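Local coordinates for protein Methylcobalamin\: coenzyme M methyltransferase (Methanosarcina mazei, PDB 4AY7) that transfers a methyl group from a methylated corrinoid to coenzyme M in methanogenesis, using a zinc ion held in a TIM barrel, at residues Thr17-Ala22 / Ala204-Ile209; Leu61-Ala66 / Ile137-Glu142; Pro131-Ala136 / Ile193-Ala198; Lys311-Leu314 / Val320-Pro323. All coordinates share one frame; numbering follows the deposited sequence.

Interaction 1 (Thr17-Ala22 / Ala204-Ile209)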
loop_
_atom_site.group_PDB
_atom_site.type_symbol
_atom_site.label_atom_id
_atom_site.label_comp_id
_atom_site.label_asym_id
_atom_site.label_seq_id
_atom_site.Cartn_x
_atom_site.Cartn_y
_atom_site.Cartn_z
ATOM N N THR A 17 -6.931 15.449 -8.857
ATOM C CA THR A 17 -7.397 16.466 -7.867
ATOM C C THR A 17 -8.475 15.894 -6.954
ATOM O O THR A 17 -8.496 16.208 -5.758
ATOM C CB THR A 17 -7.838 17.813 -8.434
ATOM O OG1 THR A 17 -8.917 17.617 -9.299
ATOM C CG2 THR A 17 -6.740 18.651 -9.125
ATOM N N ARG A 18 -9.329 15.034 -7.493
ATOM C CA ARG A 18 -10.384 14.400 -6.688
ATOM C C ARG A 18 -9.753 13.474 -5.672
ATOM O O ARG A 18 -10.211 13.414 -4.517
ATOM C CB ARG A 18 -11.357 13.623 -7.548
ATOM C CG ARG A 18 -12.499 12.984 -6.798
ATOM C CD ARG A 18 -13.429 12.210 -7.691
ATOM N NE ARG A 18 -14.124 13.080 -8.663
ATOM C CZ ARG A 18 -13.963 13.056 -9.988
ATOM N NH1 ARG A 18 -13.126 12.237 -10.565
ATOM N NH2 ARG A 18 -14.662 13.876 -10.753
ATOM N N LEU A 19 -8.774 12.650 -6.115
ATOM C CA LEU A 19 -8.171 11.692 -5.167
ATOM C C LEU A 19 -7.540 12.408 -3.989
ATOM O O LEU A 19 -7.700 12.014 -2.838
ATOM C CB LEU A 19 -7.178 10.687 -5.821
ATOM C CG LEU A 19 -6.560 9.624 -4.888
ATOM C CD1 LEU A 19 -7.654 8.820 -4.166
ATOM C CD2 LEU A 19 -5.540 8.730 -5.642
ATOM N N LEU A 20 -6.752 13.416 -4.285
ATOM C CA LEU A 20 -6.040 14.166 -3.276
ATOM C C LEU A 20 -7.037 14.908 -2.336
ATOM O O LEU A 20 -6.925 14.899 -1.105
ATOM C CB LEU A 20 -5.068 15.147 -3.996
ATOM C CG LEU A 20 -3.865 14.495 -4.669
ATOM C CD1 LEU A 20 -3.110 15.587 -5.398
ATOM C CD2 LEU A 20 -2.943 13.771 -3.712
ATOM N N ALA A 21 -8.033 15.520 -2.926
ATOM C CA ALA A 21 -9.125 16.178 -2.127
ATOM C C ALA A 21 -9.807 15.169 -1.206
ATOM O O ALA A 21 -9.948 15.387 0.048
ATOM C CB ALA A 21 -10.124 16.876 -3.046
ATOM N N ALA A 22 -10.162 14.029 -1.765
ATOM C CA ALA A 22 -10.774 12.966 -0.950
ATOM C C ALA A 22 -10.002 12.508 0.238
ATOM O O ALA A 22 -10.552 12.322 1.323
ATOM C CB ALA A 22 -11.193 11.781 -1.826
ATOM N N ALA A 204 5.060 10.192 -8.273
ATOM C CA ALA A 204 3.964 9.659 -7.432
ATOM C C ALA A 204 3.298 10.802 -6.706
ATOM O O ALA A 204 3.950 11.734 -6.215
ATOM C CB ALA A 204 4.446 8.615 -6.400
ATOM N N ASP A 205 1.986 10.694 -6.614
ATOM C CA ASP A 205 1.114 11.710 -5.985
ATOM C C ASP A 205 0.708 11.337 -4.577
ATOM O O ASP A 205 0.423 12.224 -3.737
ATOM C CB ASP A 205 -0.154 11.890 -6.837
ATOM C CG ASP A 205 0.170 12.399 -8.256
ATOM O OD1 ASP A 205 0.784 13.495 -8.453
ATOM O OD2 ASP A 205 -0.091 11.642 -9.194
ATOM N N VAL A 206 0.593 10.029 -4.357
ATOM C CA VAL A 206 0.248 9.466 -3.073
ATOM C C VAL A 206 1.277 8.388 -2.794
ATOM O O VAL A 206 1.593 7.641 -3.713
ATOM C CB VAL A 206 -1.155 8.836 -3.194
ATOM C CG1 VAL A 206 -1.505 8.088 -1.899
ATOM C CG2 VAL A 206 -2.178 9.901 -3.522
ATOM N N ILE A 207 1.755 8.252 -1.561
ATOM C CA ILE A 207 2.588 7.117 -1.185
ATOM C C ILE A 207 1.688 6.355 -0.253
ATOM O O ILE A 207 1.278 6.932 0.731
ATOM C CB ILE A 207 3.954 7.463 -0.484
ATOM C CG1 ILE A 207 4.727 8.394 -1.417
ATOM C CG2 ILE A 207 4.688 6.163 -0.128
ATOM C CD1 ILE A 207 5.108 7.747 -2.781
ATOM N N ALA A 208 1.444 5.089 -0.573
ATOM C CA ALA A 208 0.730 4.144 0.242
ATOM C C ALA A 208 1.611 3.048 0.813
ATOM O O ALA A 208 2.219 2.217 0.060
ATOM C CB ALA A 208 -0.369 3.518 -0.584
ATOM N N ILE A 209 1.753 3.017 2.144
ATOM C CA ILE A 209 2.582 2.010 2.713
ATOM C C ILE A 209 1.751 0.873 3.248
ATOM O O ILE A 209 0.678 1.071 3.800
ATOM C CB ILE A 209 3.538 2.552 3.774
ATOM C CG1 ILE A 209 2.823 2.931 5.047
ATOM C CG2 ILE A 209 4.384 3.721 3.194
ATOM C CD1 ILE A 209 3.740 3.444 6.151
#

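Interaction 2 (Leu61-Ala66 / Ile137-Glu142)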
loop_
_atom_site.group_PDB
_atom_site.type_symbol
_atom_site.label_atom_id
_atom_site.label_comp_id
_atom_site.label_asym_id
_atom_site.label_seq_id
_atom_site.Cartn_x
_atom_site.Cartn_y
_atom_site.Cartn_z
ATOM N N LEU A 61 7.677 -3.373 -18.626
ATOM C CA LEU A 61 6.588 -4.306 -18.279
ATOM C C LEU A 61 5.846 -3.951 -16.983
ATOM O O LEU A 61 4.611 -4.125 -16.900
ATOM C CB LEU A 61 7.076 -5.765 -18.272
ATOM C CG LEU A 61 7.671 -6.320 -19.552
ATOM C CD1 LEU A 61 8.304 -7.688 -19.236
ATOM C CD2 LEU A 61 6.634 -6.376 -20.708
ATOM N N MET A 62 6.578 -3.439 -15.990
ATOM C CA MET A 62 5.945 -2.938 -14.779
ATOM C C MET A 62 4.920 -1.814 -15.153
ATOM O O MET A 62 3.739 -1.831 -14.692
ATOM C CB MET A 62 7.013 -2.414 -13.812
ATOM C CG MET A 62 6.478 -1.951 -12.462
ATOM S SD MET A 62 7.720 -1.456 -11.280
ATOM C CE MET A 62 8.328 -3.074 -10.716
ATOM N N ALA A 63 5.360 -0.852 -15.966
ATOM C CA ALA A 63 4.506 0.210 -16.436
ATOM C C ALA A 63 3.269 -0.373 -17.170
ATOM O O ALA A 63 2.116 -0.020 -16.883
ATOM C CB ALA A 63 5.284 1.138 -17.334
ATOM N N LYS A 64 3.540 -1.320 -18.054
ATOM C CA LYS A 64 2.549 -1.857 -18.971
ATOM C C LYS A 64 1.460 -2.575 -18.193
ATOM O O LYS A 64 0.267 -2.288 -18.429
ATOM C CB LYS A 64 3.260 -2.700 -20.063
ATOM C CG LYS A 64 2.431 -3.016 -21.278
ATOM C CD LYS A 64 3.153 -4.012 -22.169
ATOM C CE LYS A 64 2.348 -4.300 -23.457
ATOM N NZ LYS A 64 2.956 -5.436 -24.266
ATOM N N LEU A 65 1.805 -3.356 -17.176
ATOM C CA LEU A 65 0.807 -4.023 -16.371
ATOM C C LEU A 65 0.006 -3.062 -15.467
ATOM O O LEU A 65 -1.249 -3.301 -15.209
ATOM C CB LEU A 65 1.418 -5.051 -15.511
ATOM C CG LEU A 65 0.555 -5.904 -14.631
ATOM C CD1 LEU A 65 -0.470 -6.731 -15.459
ATOM C CD2 LEU A 65 1.516 -6.759 -13.828
ATOM N N ALA A 66 0.689 -2.015 -14.952
ATOM C CA ALA A 66 -0.010 -1.019 -14.082
ATOM C C ALA A 66 -1.075 -0.248 -14.835
ATOM O O ALA A 66 -2.226 0.012 -14.352
ATOM C CB ALA A 66 0.989 -0.011 -13.530
ATOM N N ILE A 137 7.534 4.751 -12.879
ATOM C CA ILE A 137 6.702 5.913 -12.519
ATOM C C ILE A 137 6.799 6.957 -13.602
ATOM O O ILE A 137 5.792 7.482 -14.030
ATOM C CB ILE A 137 7.121 6.527 -11.173
ATOM C CG1 ILE A 137 6.781 5.524 -10.061
ATOM C CG2 ILE A 137 6.431 7.894 -11.011
ATOM C CD1 ILE A 137 7.475 5.851 -8.705
ATOM N N LYS A 138 8.011 7.225 -14.066
ATOM C CA LYS A 138 8.185 8.218 -15.160
ATOM C C LYS A 138 7.541 7.778 -16.450
ATOM O O LYS A 138 6.944 8.583 -17.169
ATOM C CB LYS A 138 9.657 8.468 -15.405
ATOM C CG LYS A 138 10.312 9.083 -14.181
ATOM C CD LYS A 138 11.824 9.118 -14.341
ATOM C CE LYS A 138 12.549 8.791 -13.020
ATOM N NZ LYS A 138 13.748 7.993 -13.391
ATOM N N ILE A 139 7.634 6.493 -16.747
ATOM C CA ILE A 139 6.961 5.959 -17.949
ATOM C C ILE A 139 5.433 6.106 -17.833
ATOM O O ILE A 139 4.766 6.480 -18.797
ATOM C CB ILE A 139 7.259 4.509 -18.149
ATOM C CG1 ILE A 139 8.764 4.325 -18.448
ATOM C CG2 ILE A 139 6.452 3.913 -19.317
ATOM C CD1 ILE A 139 9.137 2.850 -18.530
ATOM N N ILE A 140 4.885 5.743 -16.672
ATOM C CA ILE A 140 3.420 5.928 -16.386
ATOM C C ILE A 140 2.982 7.405 -16.537
ATOM O O ILE A 140 2.114 7.707 -17.333
ATOM C CB ILE A 140 3.047 5.407 -14.991
ATOM C CG1 ILE A 140 3.221 3.886 -14.998
ATOM C CG2 ILE A 140 1.635 5.900 -14.553
ATOM C CD1 ILE A 140 3.231 3.273 -13.590
ATOM N N ARG A 141 3.697 8.314 -15.876
ATOM C CA ARG A 141 3.435 9.735 -16.005
ATOM C C ARG A 141 3.432 10.206 -17.441
ATOM O O ARG A 141 2.546 10.940 -17.863
ATOM C CB ARG A 141 4.423 10.585 -15.215
ATOM C CG ARG A 141 4.149 12.078 -15.359
ATOM C CD ARG A 141 2.769 12.518 -14.813
ATOM N NE ARG A 141 2.659 12.312 -13.370
ATOM C CZ ARG A 141 1.516 12.020 -12.704
ATOM N NH1 ARG A 141 0.363 11.828 -13.356
ATOM N NH2 ARG A 141 1.518 11.892 -11.371
ATOM N N GLU A 142 4.401 9.786 -18.223
ATOM C CA GLU A 142 4.463 10.257 -19.574
ATOM C C GLU A 142 3.262 9.775 -20.354
ATOM O O GLU A 142 2.804 10.477 -21.226
ATOM C CB GLU A 142 5.772 9.796 -20.266
ATOM C CG GLU A 142 5.886 10.326 -21.681
ATOM C CD GLU A 142 7.297 10.214 -22.258
ATOM O OE1 GLU A 142 8.154 9.404 -21.743
ATOM O OE2 GLU A 142 7.536 10.937 -23.260
#

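Interaction 3 (Pro131-Ala136 / Ile193-Ala198)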
loop_
_atom_site.group_PDB
_atom_site.type_symbol
_atom_site.label_atom_id
_atom_site.label_comp_id
_atom_site.label_asym_id
_atom_site.label_seq_id
_atom_site.Cartn_x
_atom_site.Cartn_y
_atom_site.Cartn_z
ATOM N N PRO A 131 15.721 1.620 -8.904
ATOM C CA PRO A 131 15.668 2.286 -10.188
ATOM C C PRO A 131 14.632 1.743 -11.207
ATOM O O PRO A 131 14.241 2.499 -12.111
ATOM C CB PRO A 131 17.090 2.050 -10.734
ATOM C CG PRO A 131 17.944 1.814 -9.519
ATOM C CD PRO A 131 17.034 0.968 -8.685
ATOM N N VAL A 132 14.174 0.502 -11.074
ATOM C CA VAL A 132 13.086 -0.003 -11.917
ATOM C C VAL A 132 11.761 0.741 -11.580
ATOM O O VAL A 132 11.041 1.193 -12.496
ATOM C CB VAL A 132 12.845 -1.507 -11.706
ATOM C CG1 VAL A 132 11.782 -1.992 -12.645
ATOM C CG2 VAL A 132 14.106 -2.324 -12.065
ATOM N N VAL A 133 11.468 0.862 -10.276
ATOM C CA VAL A 133 10.269 1.538 -9.831
ATOM C C VAL A 133 10.278 3.013 -10.207
ATOM O O VAL A 133 9.290 3.500 -10.756
ATOM C CB VAL A 133 10.081 1.408 -8.313
ATOM C CG1 VAL A 133 8.852 2.241 -7.880
ATOM C CG2 VAL A 133 9.858 -0.079 -7.977
ATOM N N LEU A 134 11.404 3.699 -10.025
ATOM C CA LEU A 134 11.444 5.121 -10.376
ATOM C C LEU A 134 11.274 5.325 -11.860
ATOM O O LEU A 134 10.574 6.209 -12.307
ATOM C CB LEU A 134 12.735 5.769 -9.857
ATOM C CG LEU A 134 12.940 5.646 -8.332
ATOM C CD1 LEU A 134 14.195 6.414 -7.928
ATOM C CD2 LEU A 134 11.716 6.166 -7.503
ATOM N N GLU A 135 11.904 4.510 -12.650
ATOM C CA GLU A 135 11.737 4.609 -14.061
ATOM C C GLU A 135 10.301 4.262 -14.532
ATOM O O GLU A 135 9.811 4.869 -15.457
ATOM C CB GLU A 135 12.780 3.747 -14.750
ATOM C CG GLU A 135 12.583 3.636 -16.240
ATOM C CD GLU A 135 13.026 4.889 -17.009
ATOM O OE1 GLU A 135 13.428 5.948 -16.396
ATOM O OE2 GLU A 135 13.056 4.772 -18.263
ATOM N N ALA A 136 9.660 3.301 -13.898
ATOM C CA ALA A 136 8.284 2.914 -14.286
ATOM C C ALA A 136 7.289 4.037 -13.981
ATOM O O ALA A 136 6.405 4.313 -14.774
ATOM C CB ALA A 136 7.846 1.585 -13.653
ATOM N N ILE A 193 11.769 6.766 4.310
ATOM C CA ILE A 193 11.469 8.152 3.956
ATOM C C ILE A 193 12.245 8.501 2.683
ATOM O O ILE A 193 11.704 9.136 1.734
ATOM C CB ILE A 193 11.885 9.072 5.116
ATOM C CG1 ILE A 193 10.923 8.863 6.243
ATOM C CG2 ILE A 193 12.022 10.496 4.643
ATOM C CD1 ILE A 193 11.404 9.462 7.531
ATOM N N ILE A 194 13.499 8.070 2.641
ATOM C CA ILE A 194 14.353 8.328 1.464
ATOM C C ILE A 194 13.699 7.767 0.182
ATOM O O ILE A 194 13.659 8.429 -0.854
ATOM C CB ILE A 194 15.769 7.777 1.622
ATOM C CG1 ILE A 194 16.556 8.571 2.703
ATOM C CG2 ILE A 194 16.514 7.781 0.257
ATOM C CD1 ILE A 194 17.794 7.903 3.289
ATOM N N TYR A 195 13.277 6.524 0.239
ATOM C CA TYR A 195 12.668 5.852 -0.952
ATOM C C TYR A 195 11.339 6.488 -1.307
ATOM O O TYR A 195 11.070 6.810 -2.469
ATOM C CB TYR A 195 12.465 4.387 -0.633
ATOM C CG TYR A 195 11.779 3.557 -1.724
ATOM C CD1 TYR A 195 12.029 3.778 -3.073
ATOM C CD2 TYR A 195 10.899 2.550 -1.388
ATOM C CE1 TYR A 195 11.413 3.019 -4.069
ATOM C CE2 TYR A 195 10.309 1.715 -2.365
ATOM C CZ TYR A 195 10.561 1.980 -3.714
ATOM O OH TYR A 195 9.960 1.247 -4.694
ATOM N N ALA A 196 10.508 6.717 -0.298
ATOM C CA ALA A 196 9.195 7.378 -0.519
ATOM C C ALA A 196 9.356 8.742 -1.237
ATOM O O ALA A 196 8.716 8.986 -2.240
ATOM C CB ALA A 196 8.462 7.551 0.823
ATOM N N ASN A 197 10.226 9.614 -0.735
ATOM C CA ASN A 197 10.494 10.849 -1.398
ATOM C C ASN A 197 11.024 10.767 -2.772
ATOM O O ASN A 197 10.733 11.641 -3.621
ATOM C CB ASN A 197 11.316 11.813 -0.497
ATOM C CG ASN A 197 10.502 12.404 0.663
ATOM O OD1 ASN A 197 9.353 12.667 0.509
ATOM N ND2 ASN A 197 11.124 12.599 1.830
ATOM N N ALA A 198 11.842 9.728 -3.041
ATOM C CA ALA A 198 12.259 9.461 -4.396
ATOM C C ALA A 198 11.107 9.140 -5.300
ATOM O O ALA A 198 11.116 9.571 -6.461
ATOM C CB ALA A 198 13.294 8.322 -4.481
#

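Interaction 4 (Lys311-Leu314 / Val320-Pro323)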
loop_
_atom_site.group_PDB
_atom_site.type_symbol
_atom_site.label_atom_id
_atom_site.label_comp_id
_atom_site.label_asym_id
_atom_site.label_seq_id
_atom_site.Cartn_x
_atom_site.Cartn_y
_atom_site.Cartn_z
ATOM N N LYS A 311 -21.562 -0.620 -2.529
ATOM C CA LYS A 311 -22.659 0.271 -2.176
ATOM C C LYS A 311 -22.756 0.490 -0.665
ATOM O O LYS A 311 -22.870 1.624 -0.209
ATOM C CB LYS A 311 -23.992 -0.304 -2.695
ATOM C CG LYS A 311 -25.196 0.604 -2.545
ATOM C CD LYS A 311 -26.493 -0.053 -3.090
ATOM C CE LYS A 311 -27.744 0.813 -2.938
ATOM N NZ LYS A 311 -28.937 0.338 -3.775
ATOM N N GLU A 312 -22.711 -0.588 0.093
ATOM C CA GLU A 312 -22.637 -0.497 1.529
ATOM C C GLU A 312 -21.472 0.403 2.080
ATOM O O GLU A 312 -21.709 1.198 2.969
ATOM C CB GLU A 312 -22.602 -1.875 2.167
ATOM C CG GLU A 312 -22.780 -1.788 3.650
ATOM C CD GLU A 312 -23.271 -3.068 4.307
ATOM O OE1 GLU A 312 -23.775 -4.007 3.599
ATOM O OE2 GLU A 312 -23.162 -3.092 5.589
ATOM N N ALA A 313 -20.237 0.243 1.607
ATOM C CA ALA A 313 -19.162 1.132 1.959
ATOM C C ALA A 313 -19.411 2.601 1.591
ATOM O O ALA A 313 -19.188 3.523 2.415
ATOM C CB ALA A 313 -17.852 0.630 1.359
ATOM N N LEU A 314 -19.957 2.839 0.402
ATOM C CA LEU A 314 -20.297 4.182 0.005
ATOM C C LEU A 314 -21.343 4.795 0.939
ATOM O O LEU A 314 -21.166 5.935 1.379
ATOM C CB LEU A 314 -20.789 4.237 -1.452
ATOM C CG LEU A 314 -19.710 3.867 -2.484
ATOM C CD1 LEU A 314 -20.345 3.597 -3.868
ATOM C CD2 LEU A 314 -18.774 5.055 -2.536
ATOM N N VAL A 320 -12.587 6.891 -0.065
ATOM C CA VAL A 320 -12.039 6.383 -1.315
ATOM C C VAL A 320 -12.445 4.904 -1.426
ATOM O O VAL A 320 -12.108 4.094 -0.532
ATOM C CB VAL A 320 -10.512 6.469 -1.409
ATOM C CG1 VAL A 320 -10.020 5.692 -2.648
ATOM C CG2 VAL A 320 -10.019 7.959 -1.425
ATOM N N LEU A 321 -13.242 4.592 -2.431
ATOM C CA LEU A 321 -13.748 3.201 -2.578
ATOM C C LEU A 321 -12.626 2.373 -3.182
ATOM O O LEU A 321 -12.037 2.747 -4.233
ATOM C CB LEU A 321 -14.951 3.141 -3.458
ATOM C CG LEU A 321 -15.579 1.788 -3.805
ATOM C CD1 LEU A 321 -16.000 1.137 -2.503
ATOM C CD2 LEU A 321 -16.707 1.810 -4.844
ATOM N N ALA A 322 -12.324 1.258 -2.529
ATOM C CA ALA A 322 -11.143 0.446 -2.936
ATOM C C ALA A 322 -11.221 -0.963 -2.376
ATOM O O ALA A 322 -11.948 -1.197 -1.433
ATOM C CB ALA A 322 -9.838 1.135 -2.468
ATOM N N PRO A 323 -10.369 -1.908 -2.912
ATOM C CA PRO A 323 -10.220 -3.218 -2.304
ATOM C C PRO A 323 -9.712 -3.060 -0.853
ATOM O O PRO A 323 -8.921 -2.163 -0.559
ATOM C CB PRO A 323 -9.179 -3.897 -3.195
ATOM C CG PRO A 323 -9.315 -3.183 -4.517
ATOM C CD PRO A 323 -9.577 -1.773 -4.147
#

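Interaction 1 (Thr17-Ala22 / Ala204-Ile209)
Leu19 and Leu20 of helix 15-24 meet Val206 near the N-terminal end of strand 206-210, where the helix lies across one end of the TIM barrel. This end is the N-terminal one: Leu20 also reaches Val242, which begins the next strand, whereas the zinc ligand His246 closes that strand at its far end. Ile207 faces the outer helix 178-202, so the alternation of the strand turns Val206 inward to the helix. In sequence order, Leu19 comes first. Its CG is anti to the backbone N (chi1 -178°), which carries CD2 to 4.1 Å from CG2 of Val206, the two side chains crossing at about a right angle. Leu20 buries the most surface here. Its CB starts off beside the line of contact, but the extended branch carries CD2 nearer, and its side chain and that of Val206 run past each other in opposite senses. The carboxylate of Asp205 is engaged elsewhere, in a salt bridge with Arg141. What Asp205 offers the helix is its carbonyl: Leu20 CD2 rests 3.7 Å from Asp205 O and 3.9 Å from Val206 CG2, one methyl covering both.

Interaction 2 (Leu61-Ala66 / Ile137-Glu142)
Ala63 and Ile140 mark the closest backbone approach of helices 59-71 and 130-144, with CA atoms 5.8 Å apart and short axes that pass at 8.9 Å and cross at -46°, running in broadly the same direction. The small side chains of Ala63 and Ala66 are consistent with this close spacing: each presents a single methyl, while the other helix supplies the bulk through two consecutive isoleucines. Ile139 uses its short branch. CG2 comes directly against the methyl of Ala63, Ile139 CG2 to Ala63 CB being 3.6 Å, the tightest pair of the interface. Ile140 works differently, with its long branch. CB sets out to one side, but the branch runs on nearly extended (chi2 165°) over the surface of the alanine helix. Its CG1 lies against Ala63, at 4.2 Å from both CA and CB of that residue, and its end continues one turn further, where Ile140 CD1 stands 4.0 Å from Ala66 CB. The two isoleucines therefore meet Ala63 from different directions, and Ile140 alone spans the step from Ala63 to Ala66. All these pairs are aliphatic, and three of the four touching residues are buried. Helix 59-71 precedes strand 78-80 in the chain and helix 130-144 follows it, so the contact joins two outer helices of the barrel on the outside of that strand. Ala66 and Ile140 both touch Val78, Ile140 also reaches Leu80, and on its other flank helix 130-144 meets helix 178-202 through Ile137.

Interaction 3 (Pro131-Ala136 / Ile193-Ala198)
Val133 and Tyr195 meet at about a right angle, the phenol reaching across from helix 178-202 so that its oxygen, and not a ring face, does the touching. With chi1 at 177°, the ring of Tyr195 is thrown out opposite its amide nitrogen, turning a side chain that leaves its helix obliquely toward helix 130-144. The hydroxyl ends over the isopropyl group: Tyr195 OH is 3.5 Å from both Val133 CG1 and Val133 CG2, and 3.6 Å from Val133 CB. Near-equal distances to three carbons show the oxygen set squarely above the branch point, in van der Waals contact. The second pair sets two methyls against one. Leu134 places both of its methyls, CD1 and CD2, 4.0 Å from CB of Ala198, that methyl facing the gap between them. CD2 also dips to the backbone, where it comes 3.6 Å from Ala198 O. Leu134 CB does not start toward the other helix; its outer carbons bridge a separation of 7.4 Å between the CA atoms of Leu134 and Ala198. Around the pairs, Val86 of helix 86-90 touches both Val133 and Tyr195, while Leu125 touches Ala198. Helix 130-144 comes before strand 150-155 and helix 178-202 after it, with strand 206-210 next. Such side-chain packing between neighbouring outer helices is the arrangement expected of the helical layer of a TIM barrel.

Interaction 4 (Lys311-Leu314 / Val320-Pro323)
Leu321 divides its two methyls between consecutive residues of helix 303-315: CD1 goes to Ala313, with Leu321 CD1 4.3 Å from Ala313 CB, and CD2 goes to Leu314, with Leu321 CD2 4.2 Å from Leu314 CD1. The leucines cross at about a right angle, so they meet by their methyl ends and do not lie alongside each other. Leu321 holds its fork trans to its own amide nitrogen (chi1 176°), outward from strand 320-323. Leu314 leaves its helix to the side of the contact and turns its end in. The next shell sets these positions. Backbone hydrogen bonds tie Leu321 to Pro32 and Cys34 on one flank, and Val320 and Ala322 to strand 287-292 on the other, fixing which residues of the strand face outward. Val320 accordingly turns the other way, to Leu19, Ala22 and Leu23 of helix 15-24. Helix 333-346 closes in from outside, with Arg343 on Leu321 and Phe346 on Leu314. Strands 287-292 and 320-323 are parallel neighbours, so helix 303-315 lies in a beta-alpha-beta crossover, and this contact seats it on its second strand. Asp319, which binds magnesium in a structure of this protein though not here, immediately precedes the strand, and the zinc ligand Cys325 lies two residues beyond it. The contact itself has no directional bond. Four aliphatic carbons at ordinary van der Waals distances imply that burial of surface, 117 Å² in all, joins helix to strand, whereas backbone bonds in the sheet set the strand's orientation.

How the interactions relate
From the N terminus, helix 15-24 enters interaction 1, which closes over 181 intervening residues when strand 206-210 arrives. Interactions 2 and 3 both fall within that span, and they cross each other: 131-136 comes between 61-66 and 137-142, and 193-198 follows. Both use helix 130-144, so three outer helices form a continuous layer, with Met62 packed against Val132 and Ala136. A salt bridge of 2.7 Å from Arg141 NH2 to Asp205 OD2 joins interaction 2 to interaction 1. Interaction 4 comes later in series and closes only a short turn. It meets interaction 1 where Leu19 CD1 lies 3.7 Å from Val320 CG2, bringing the barrel's last strand to its N-terminal helix.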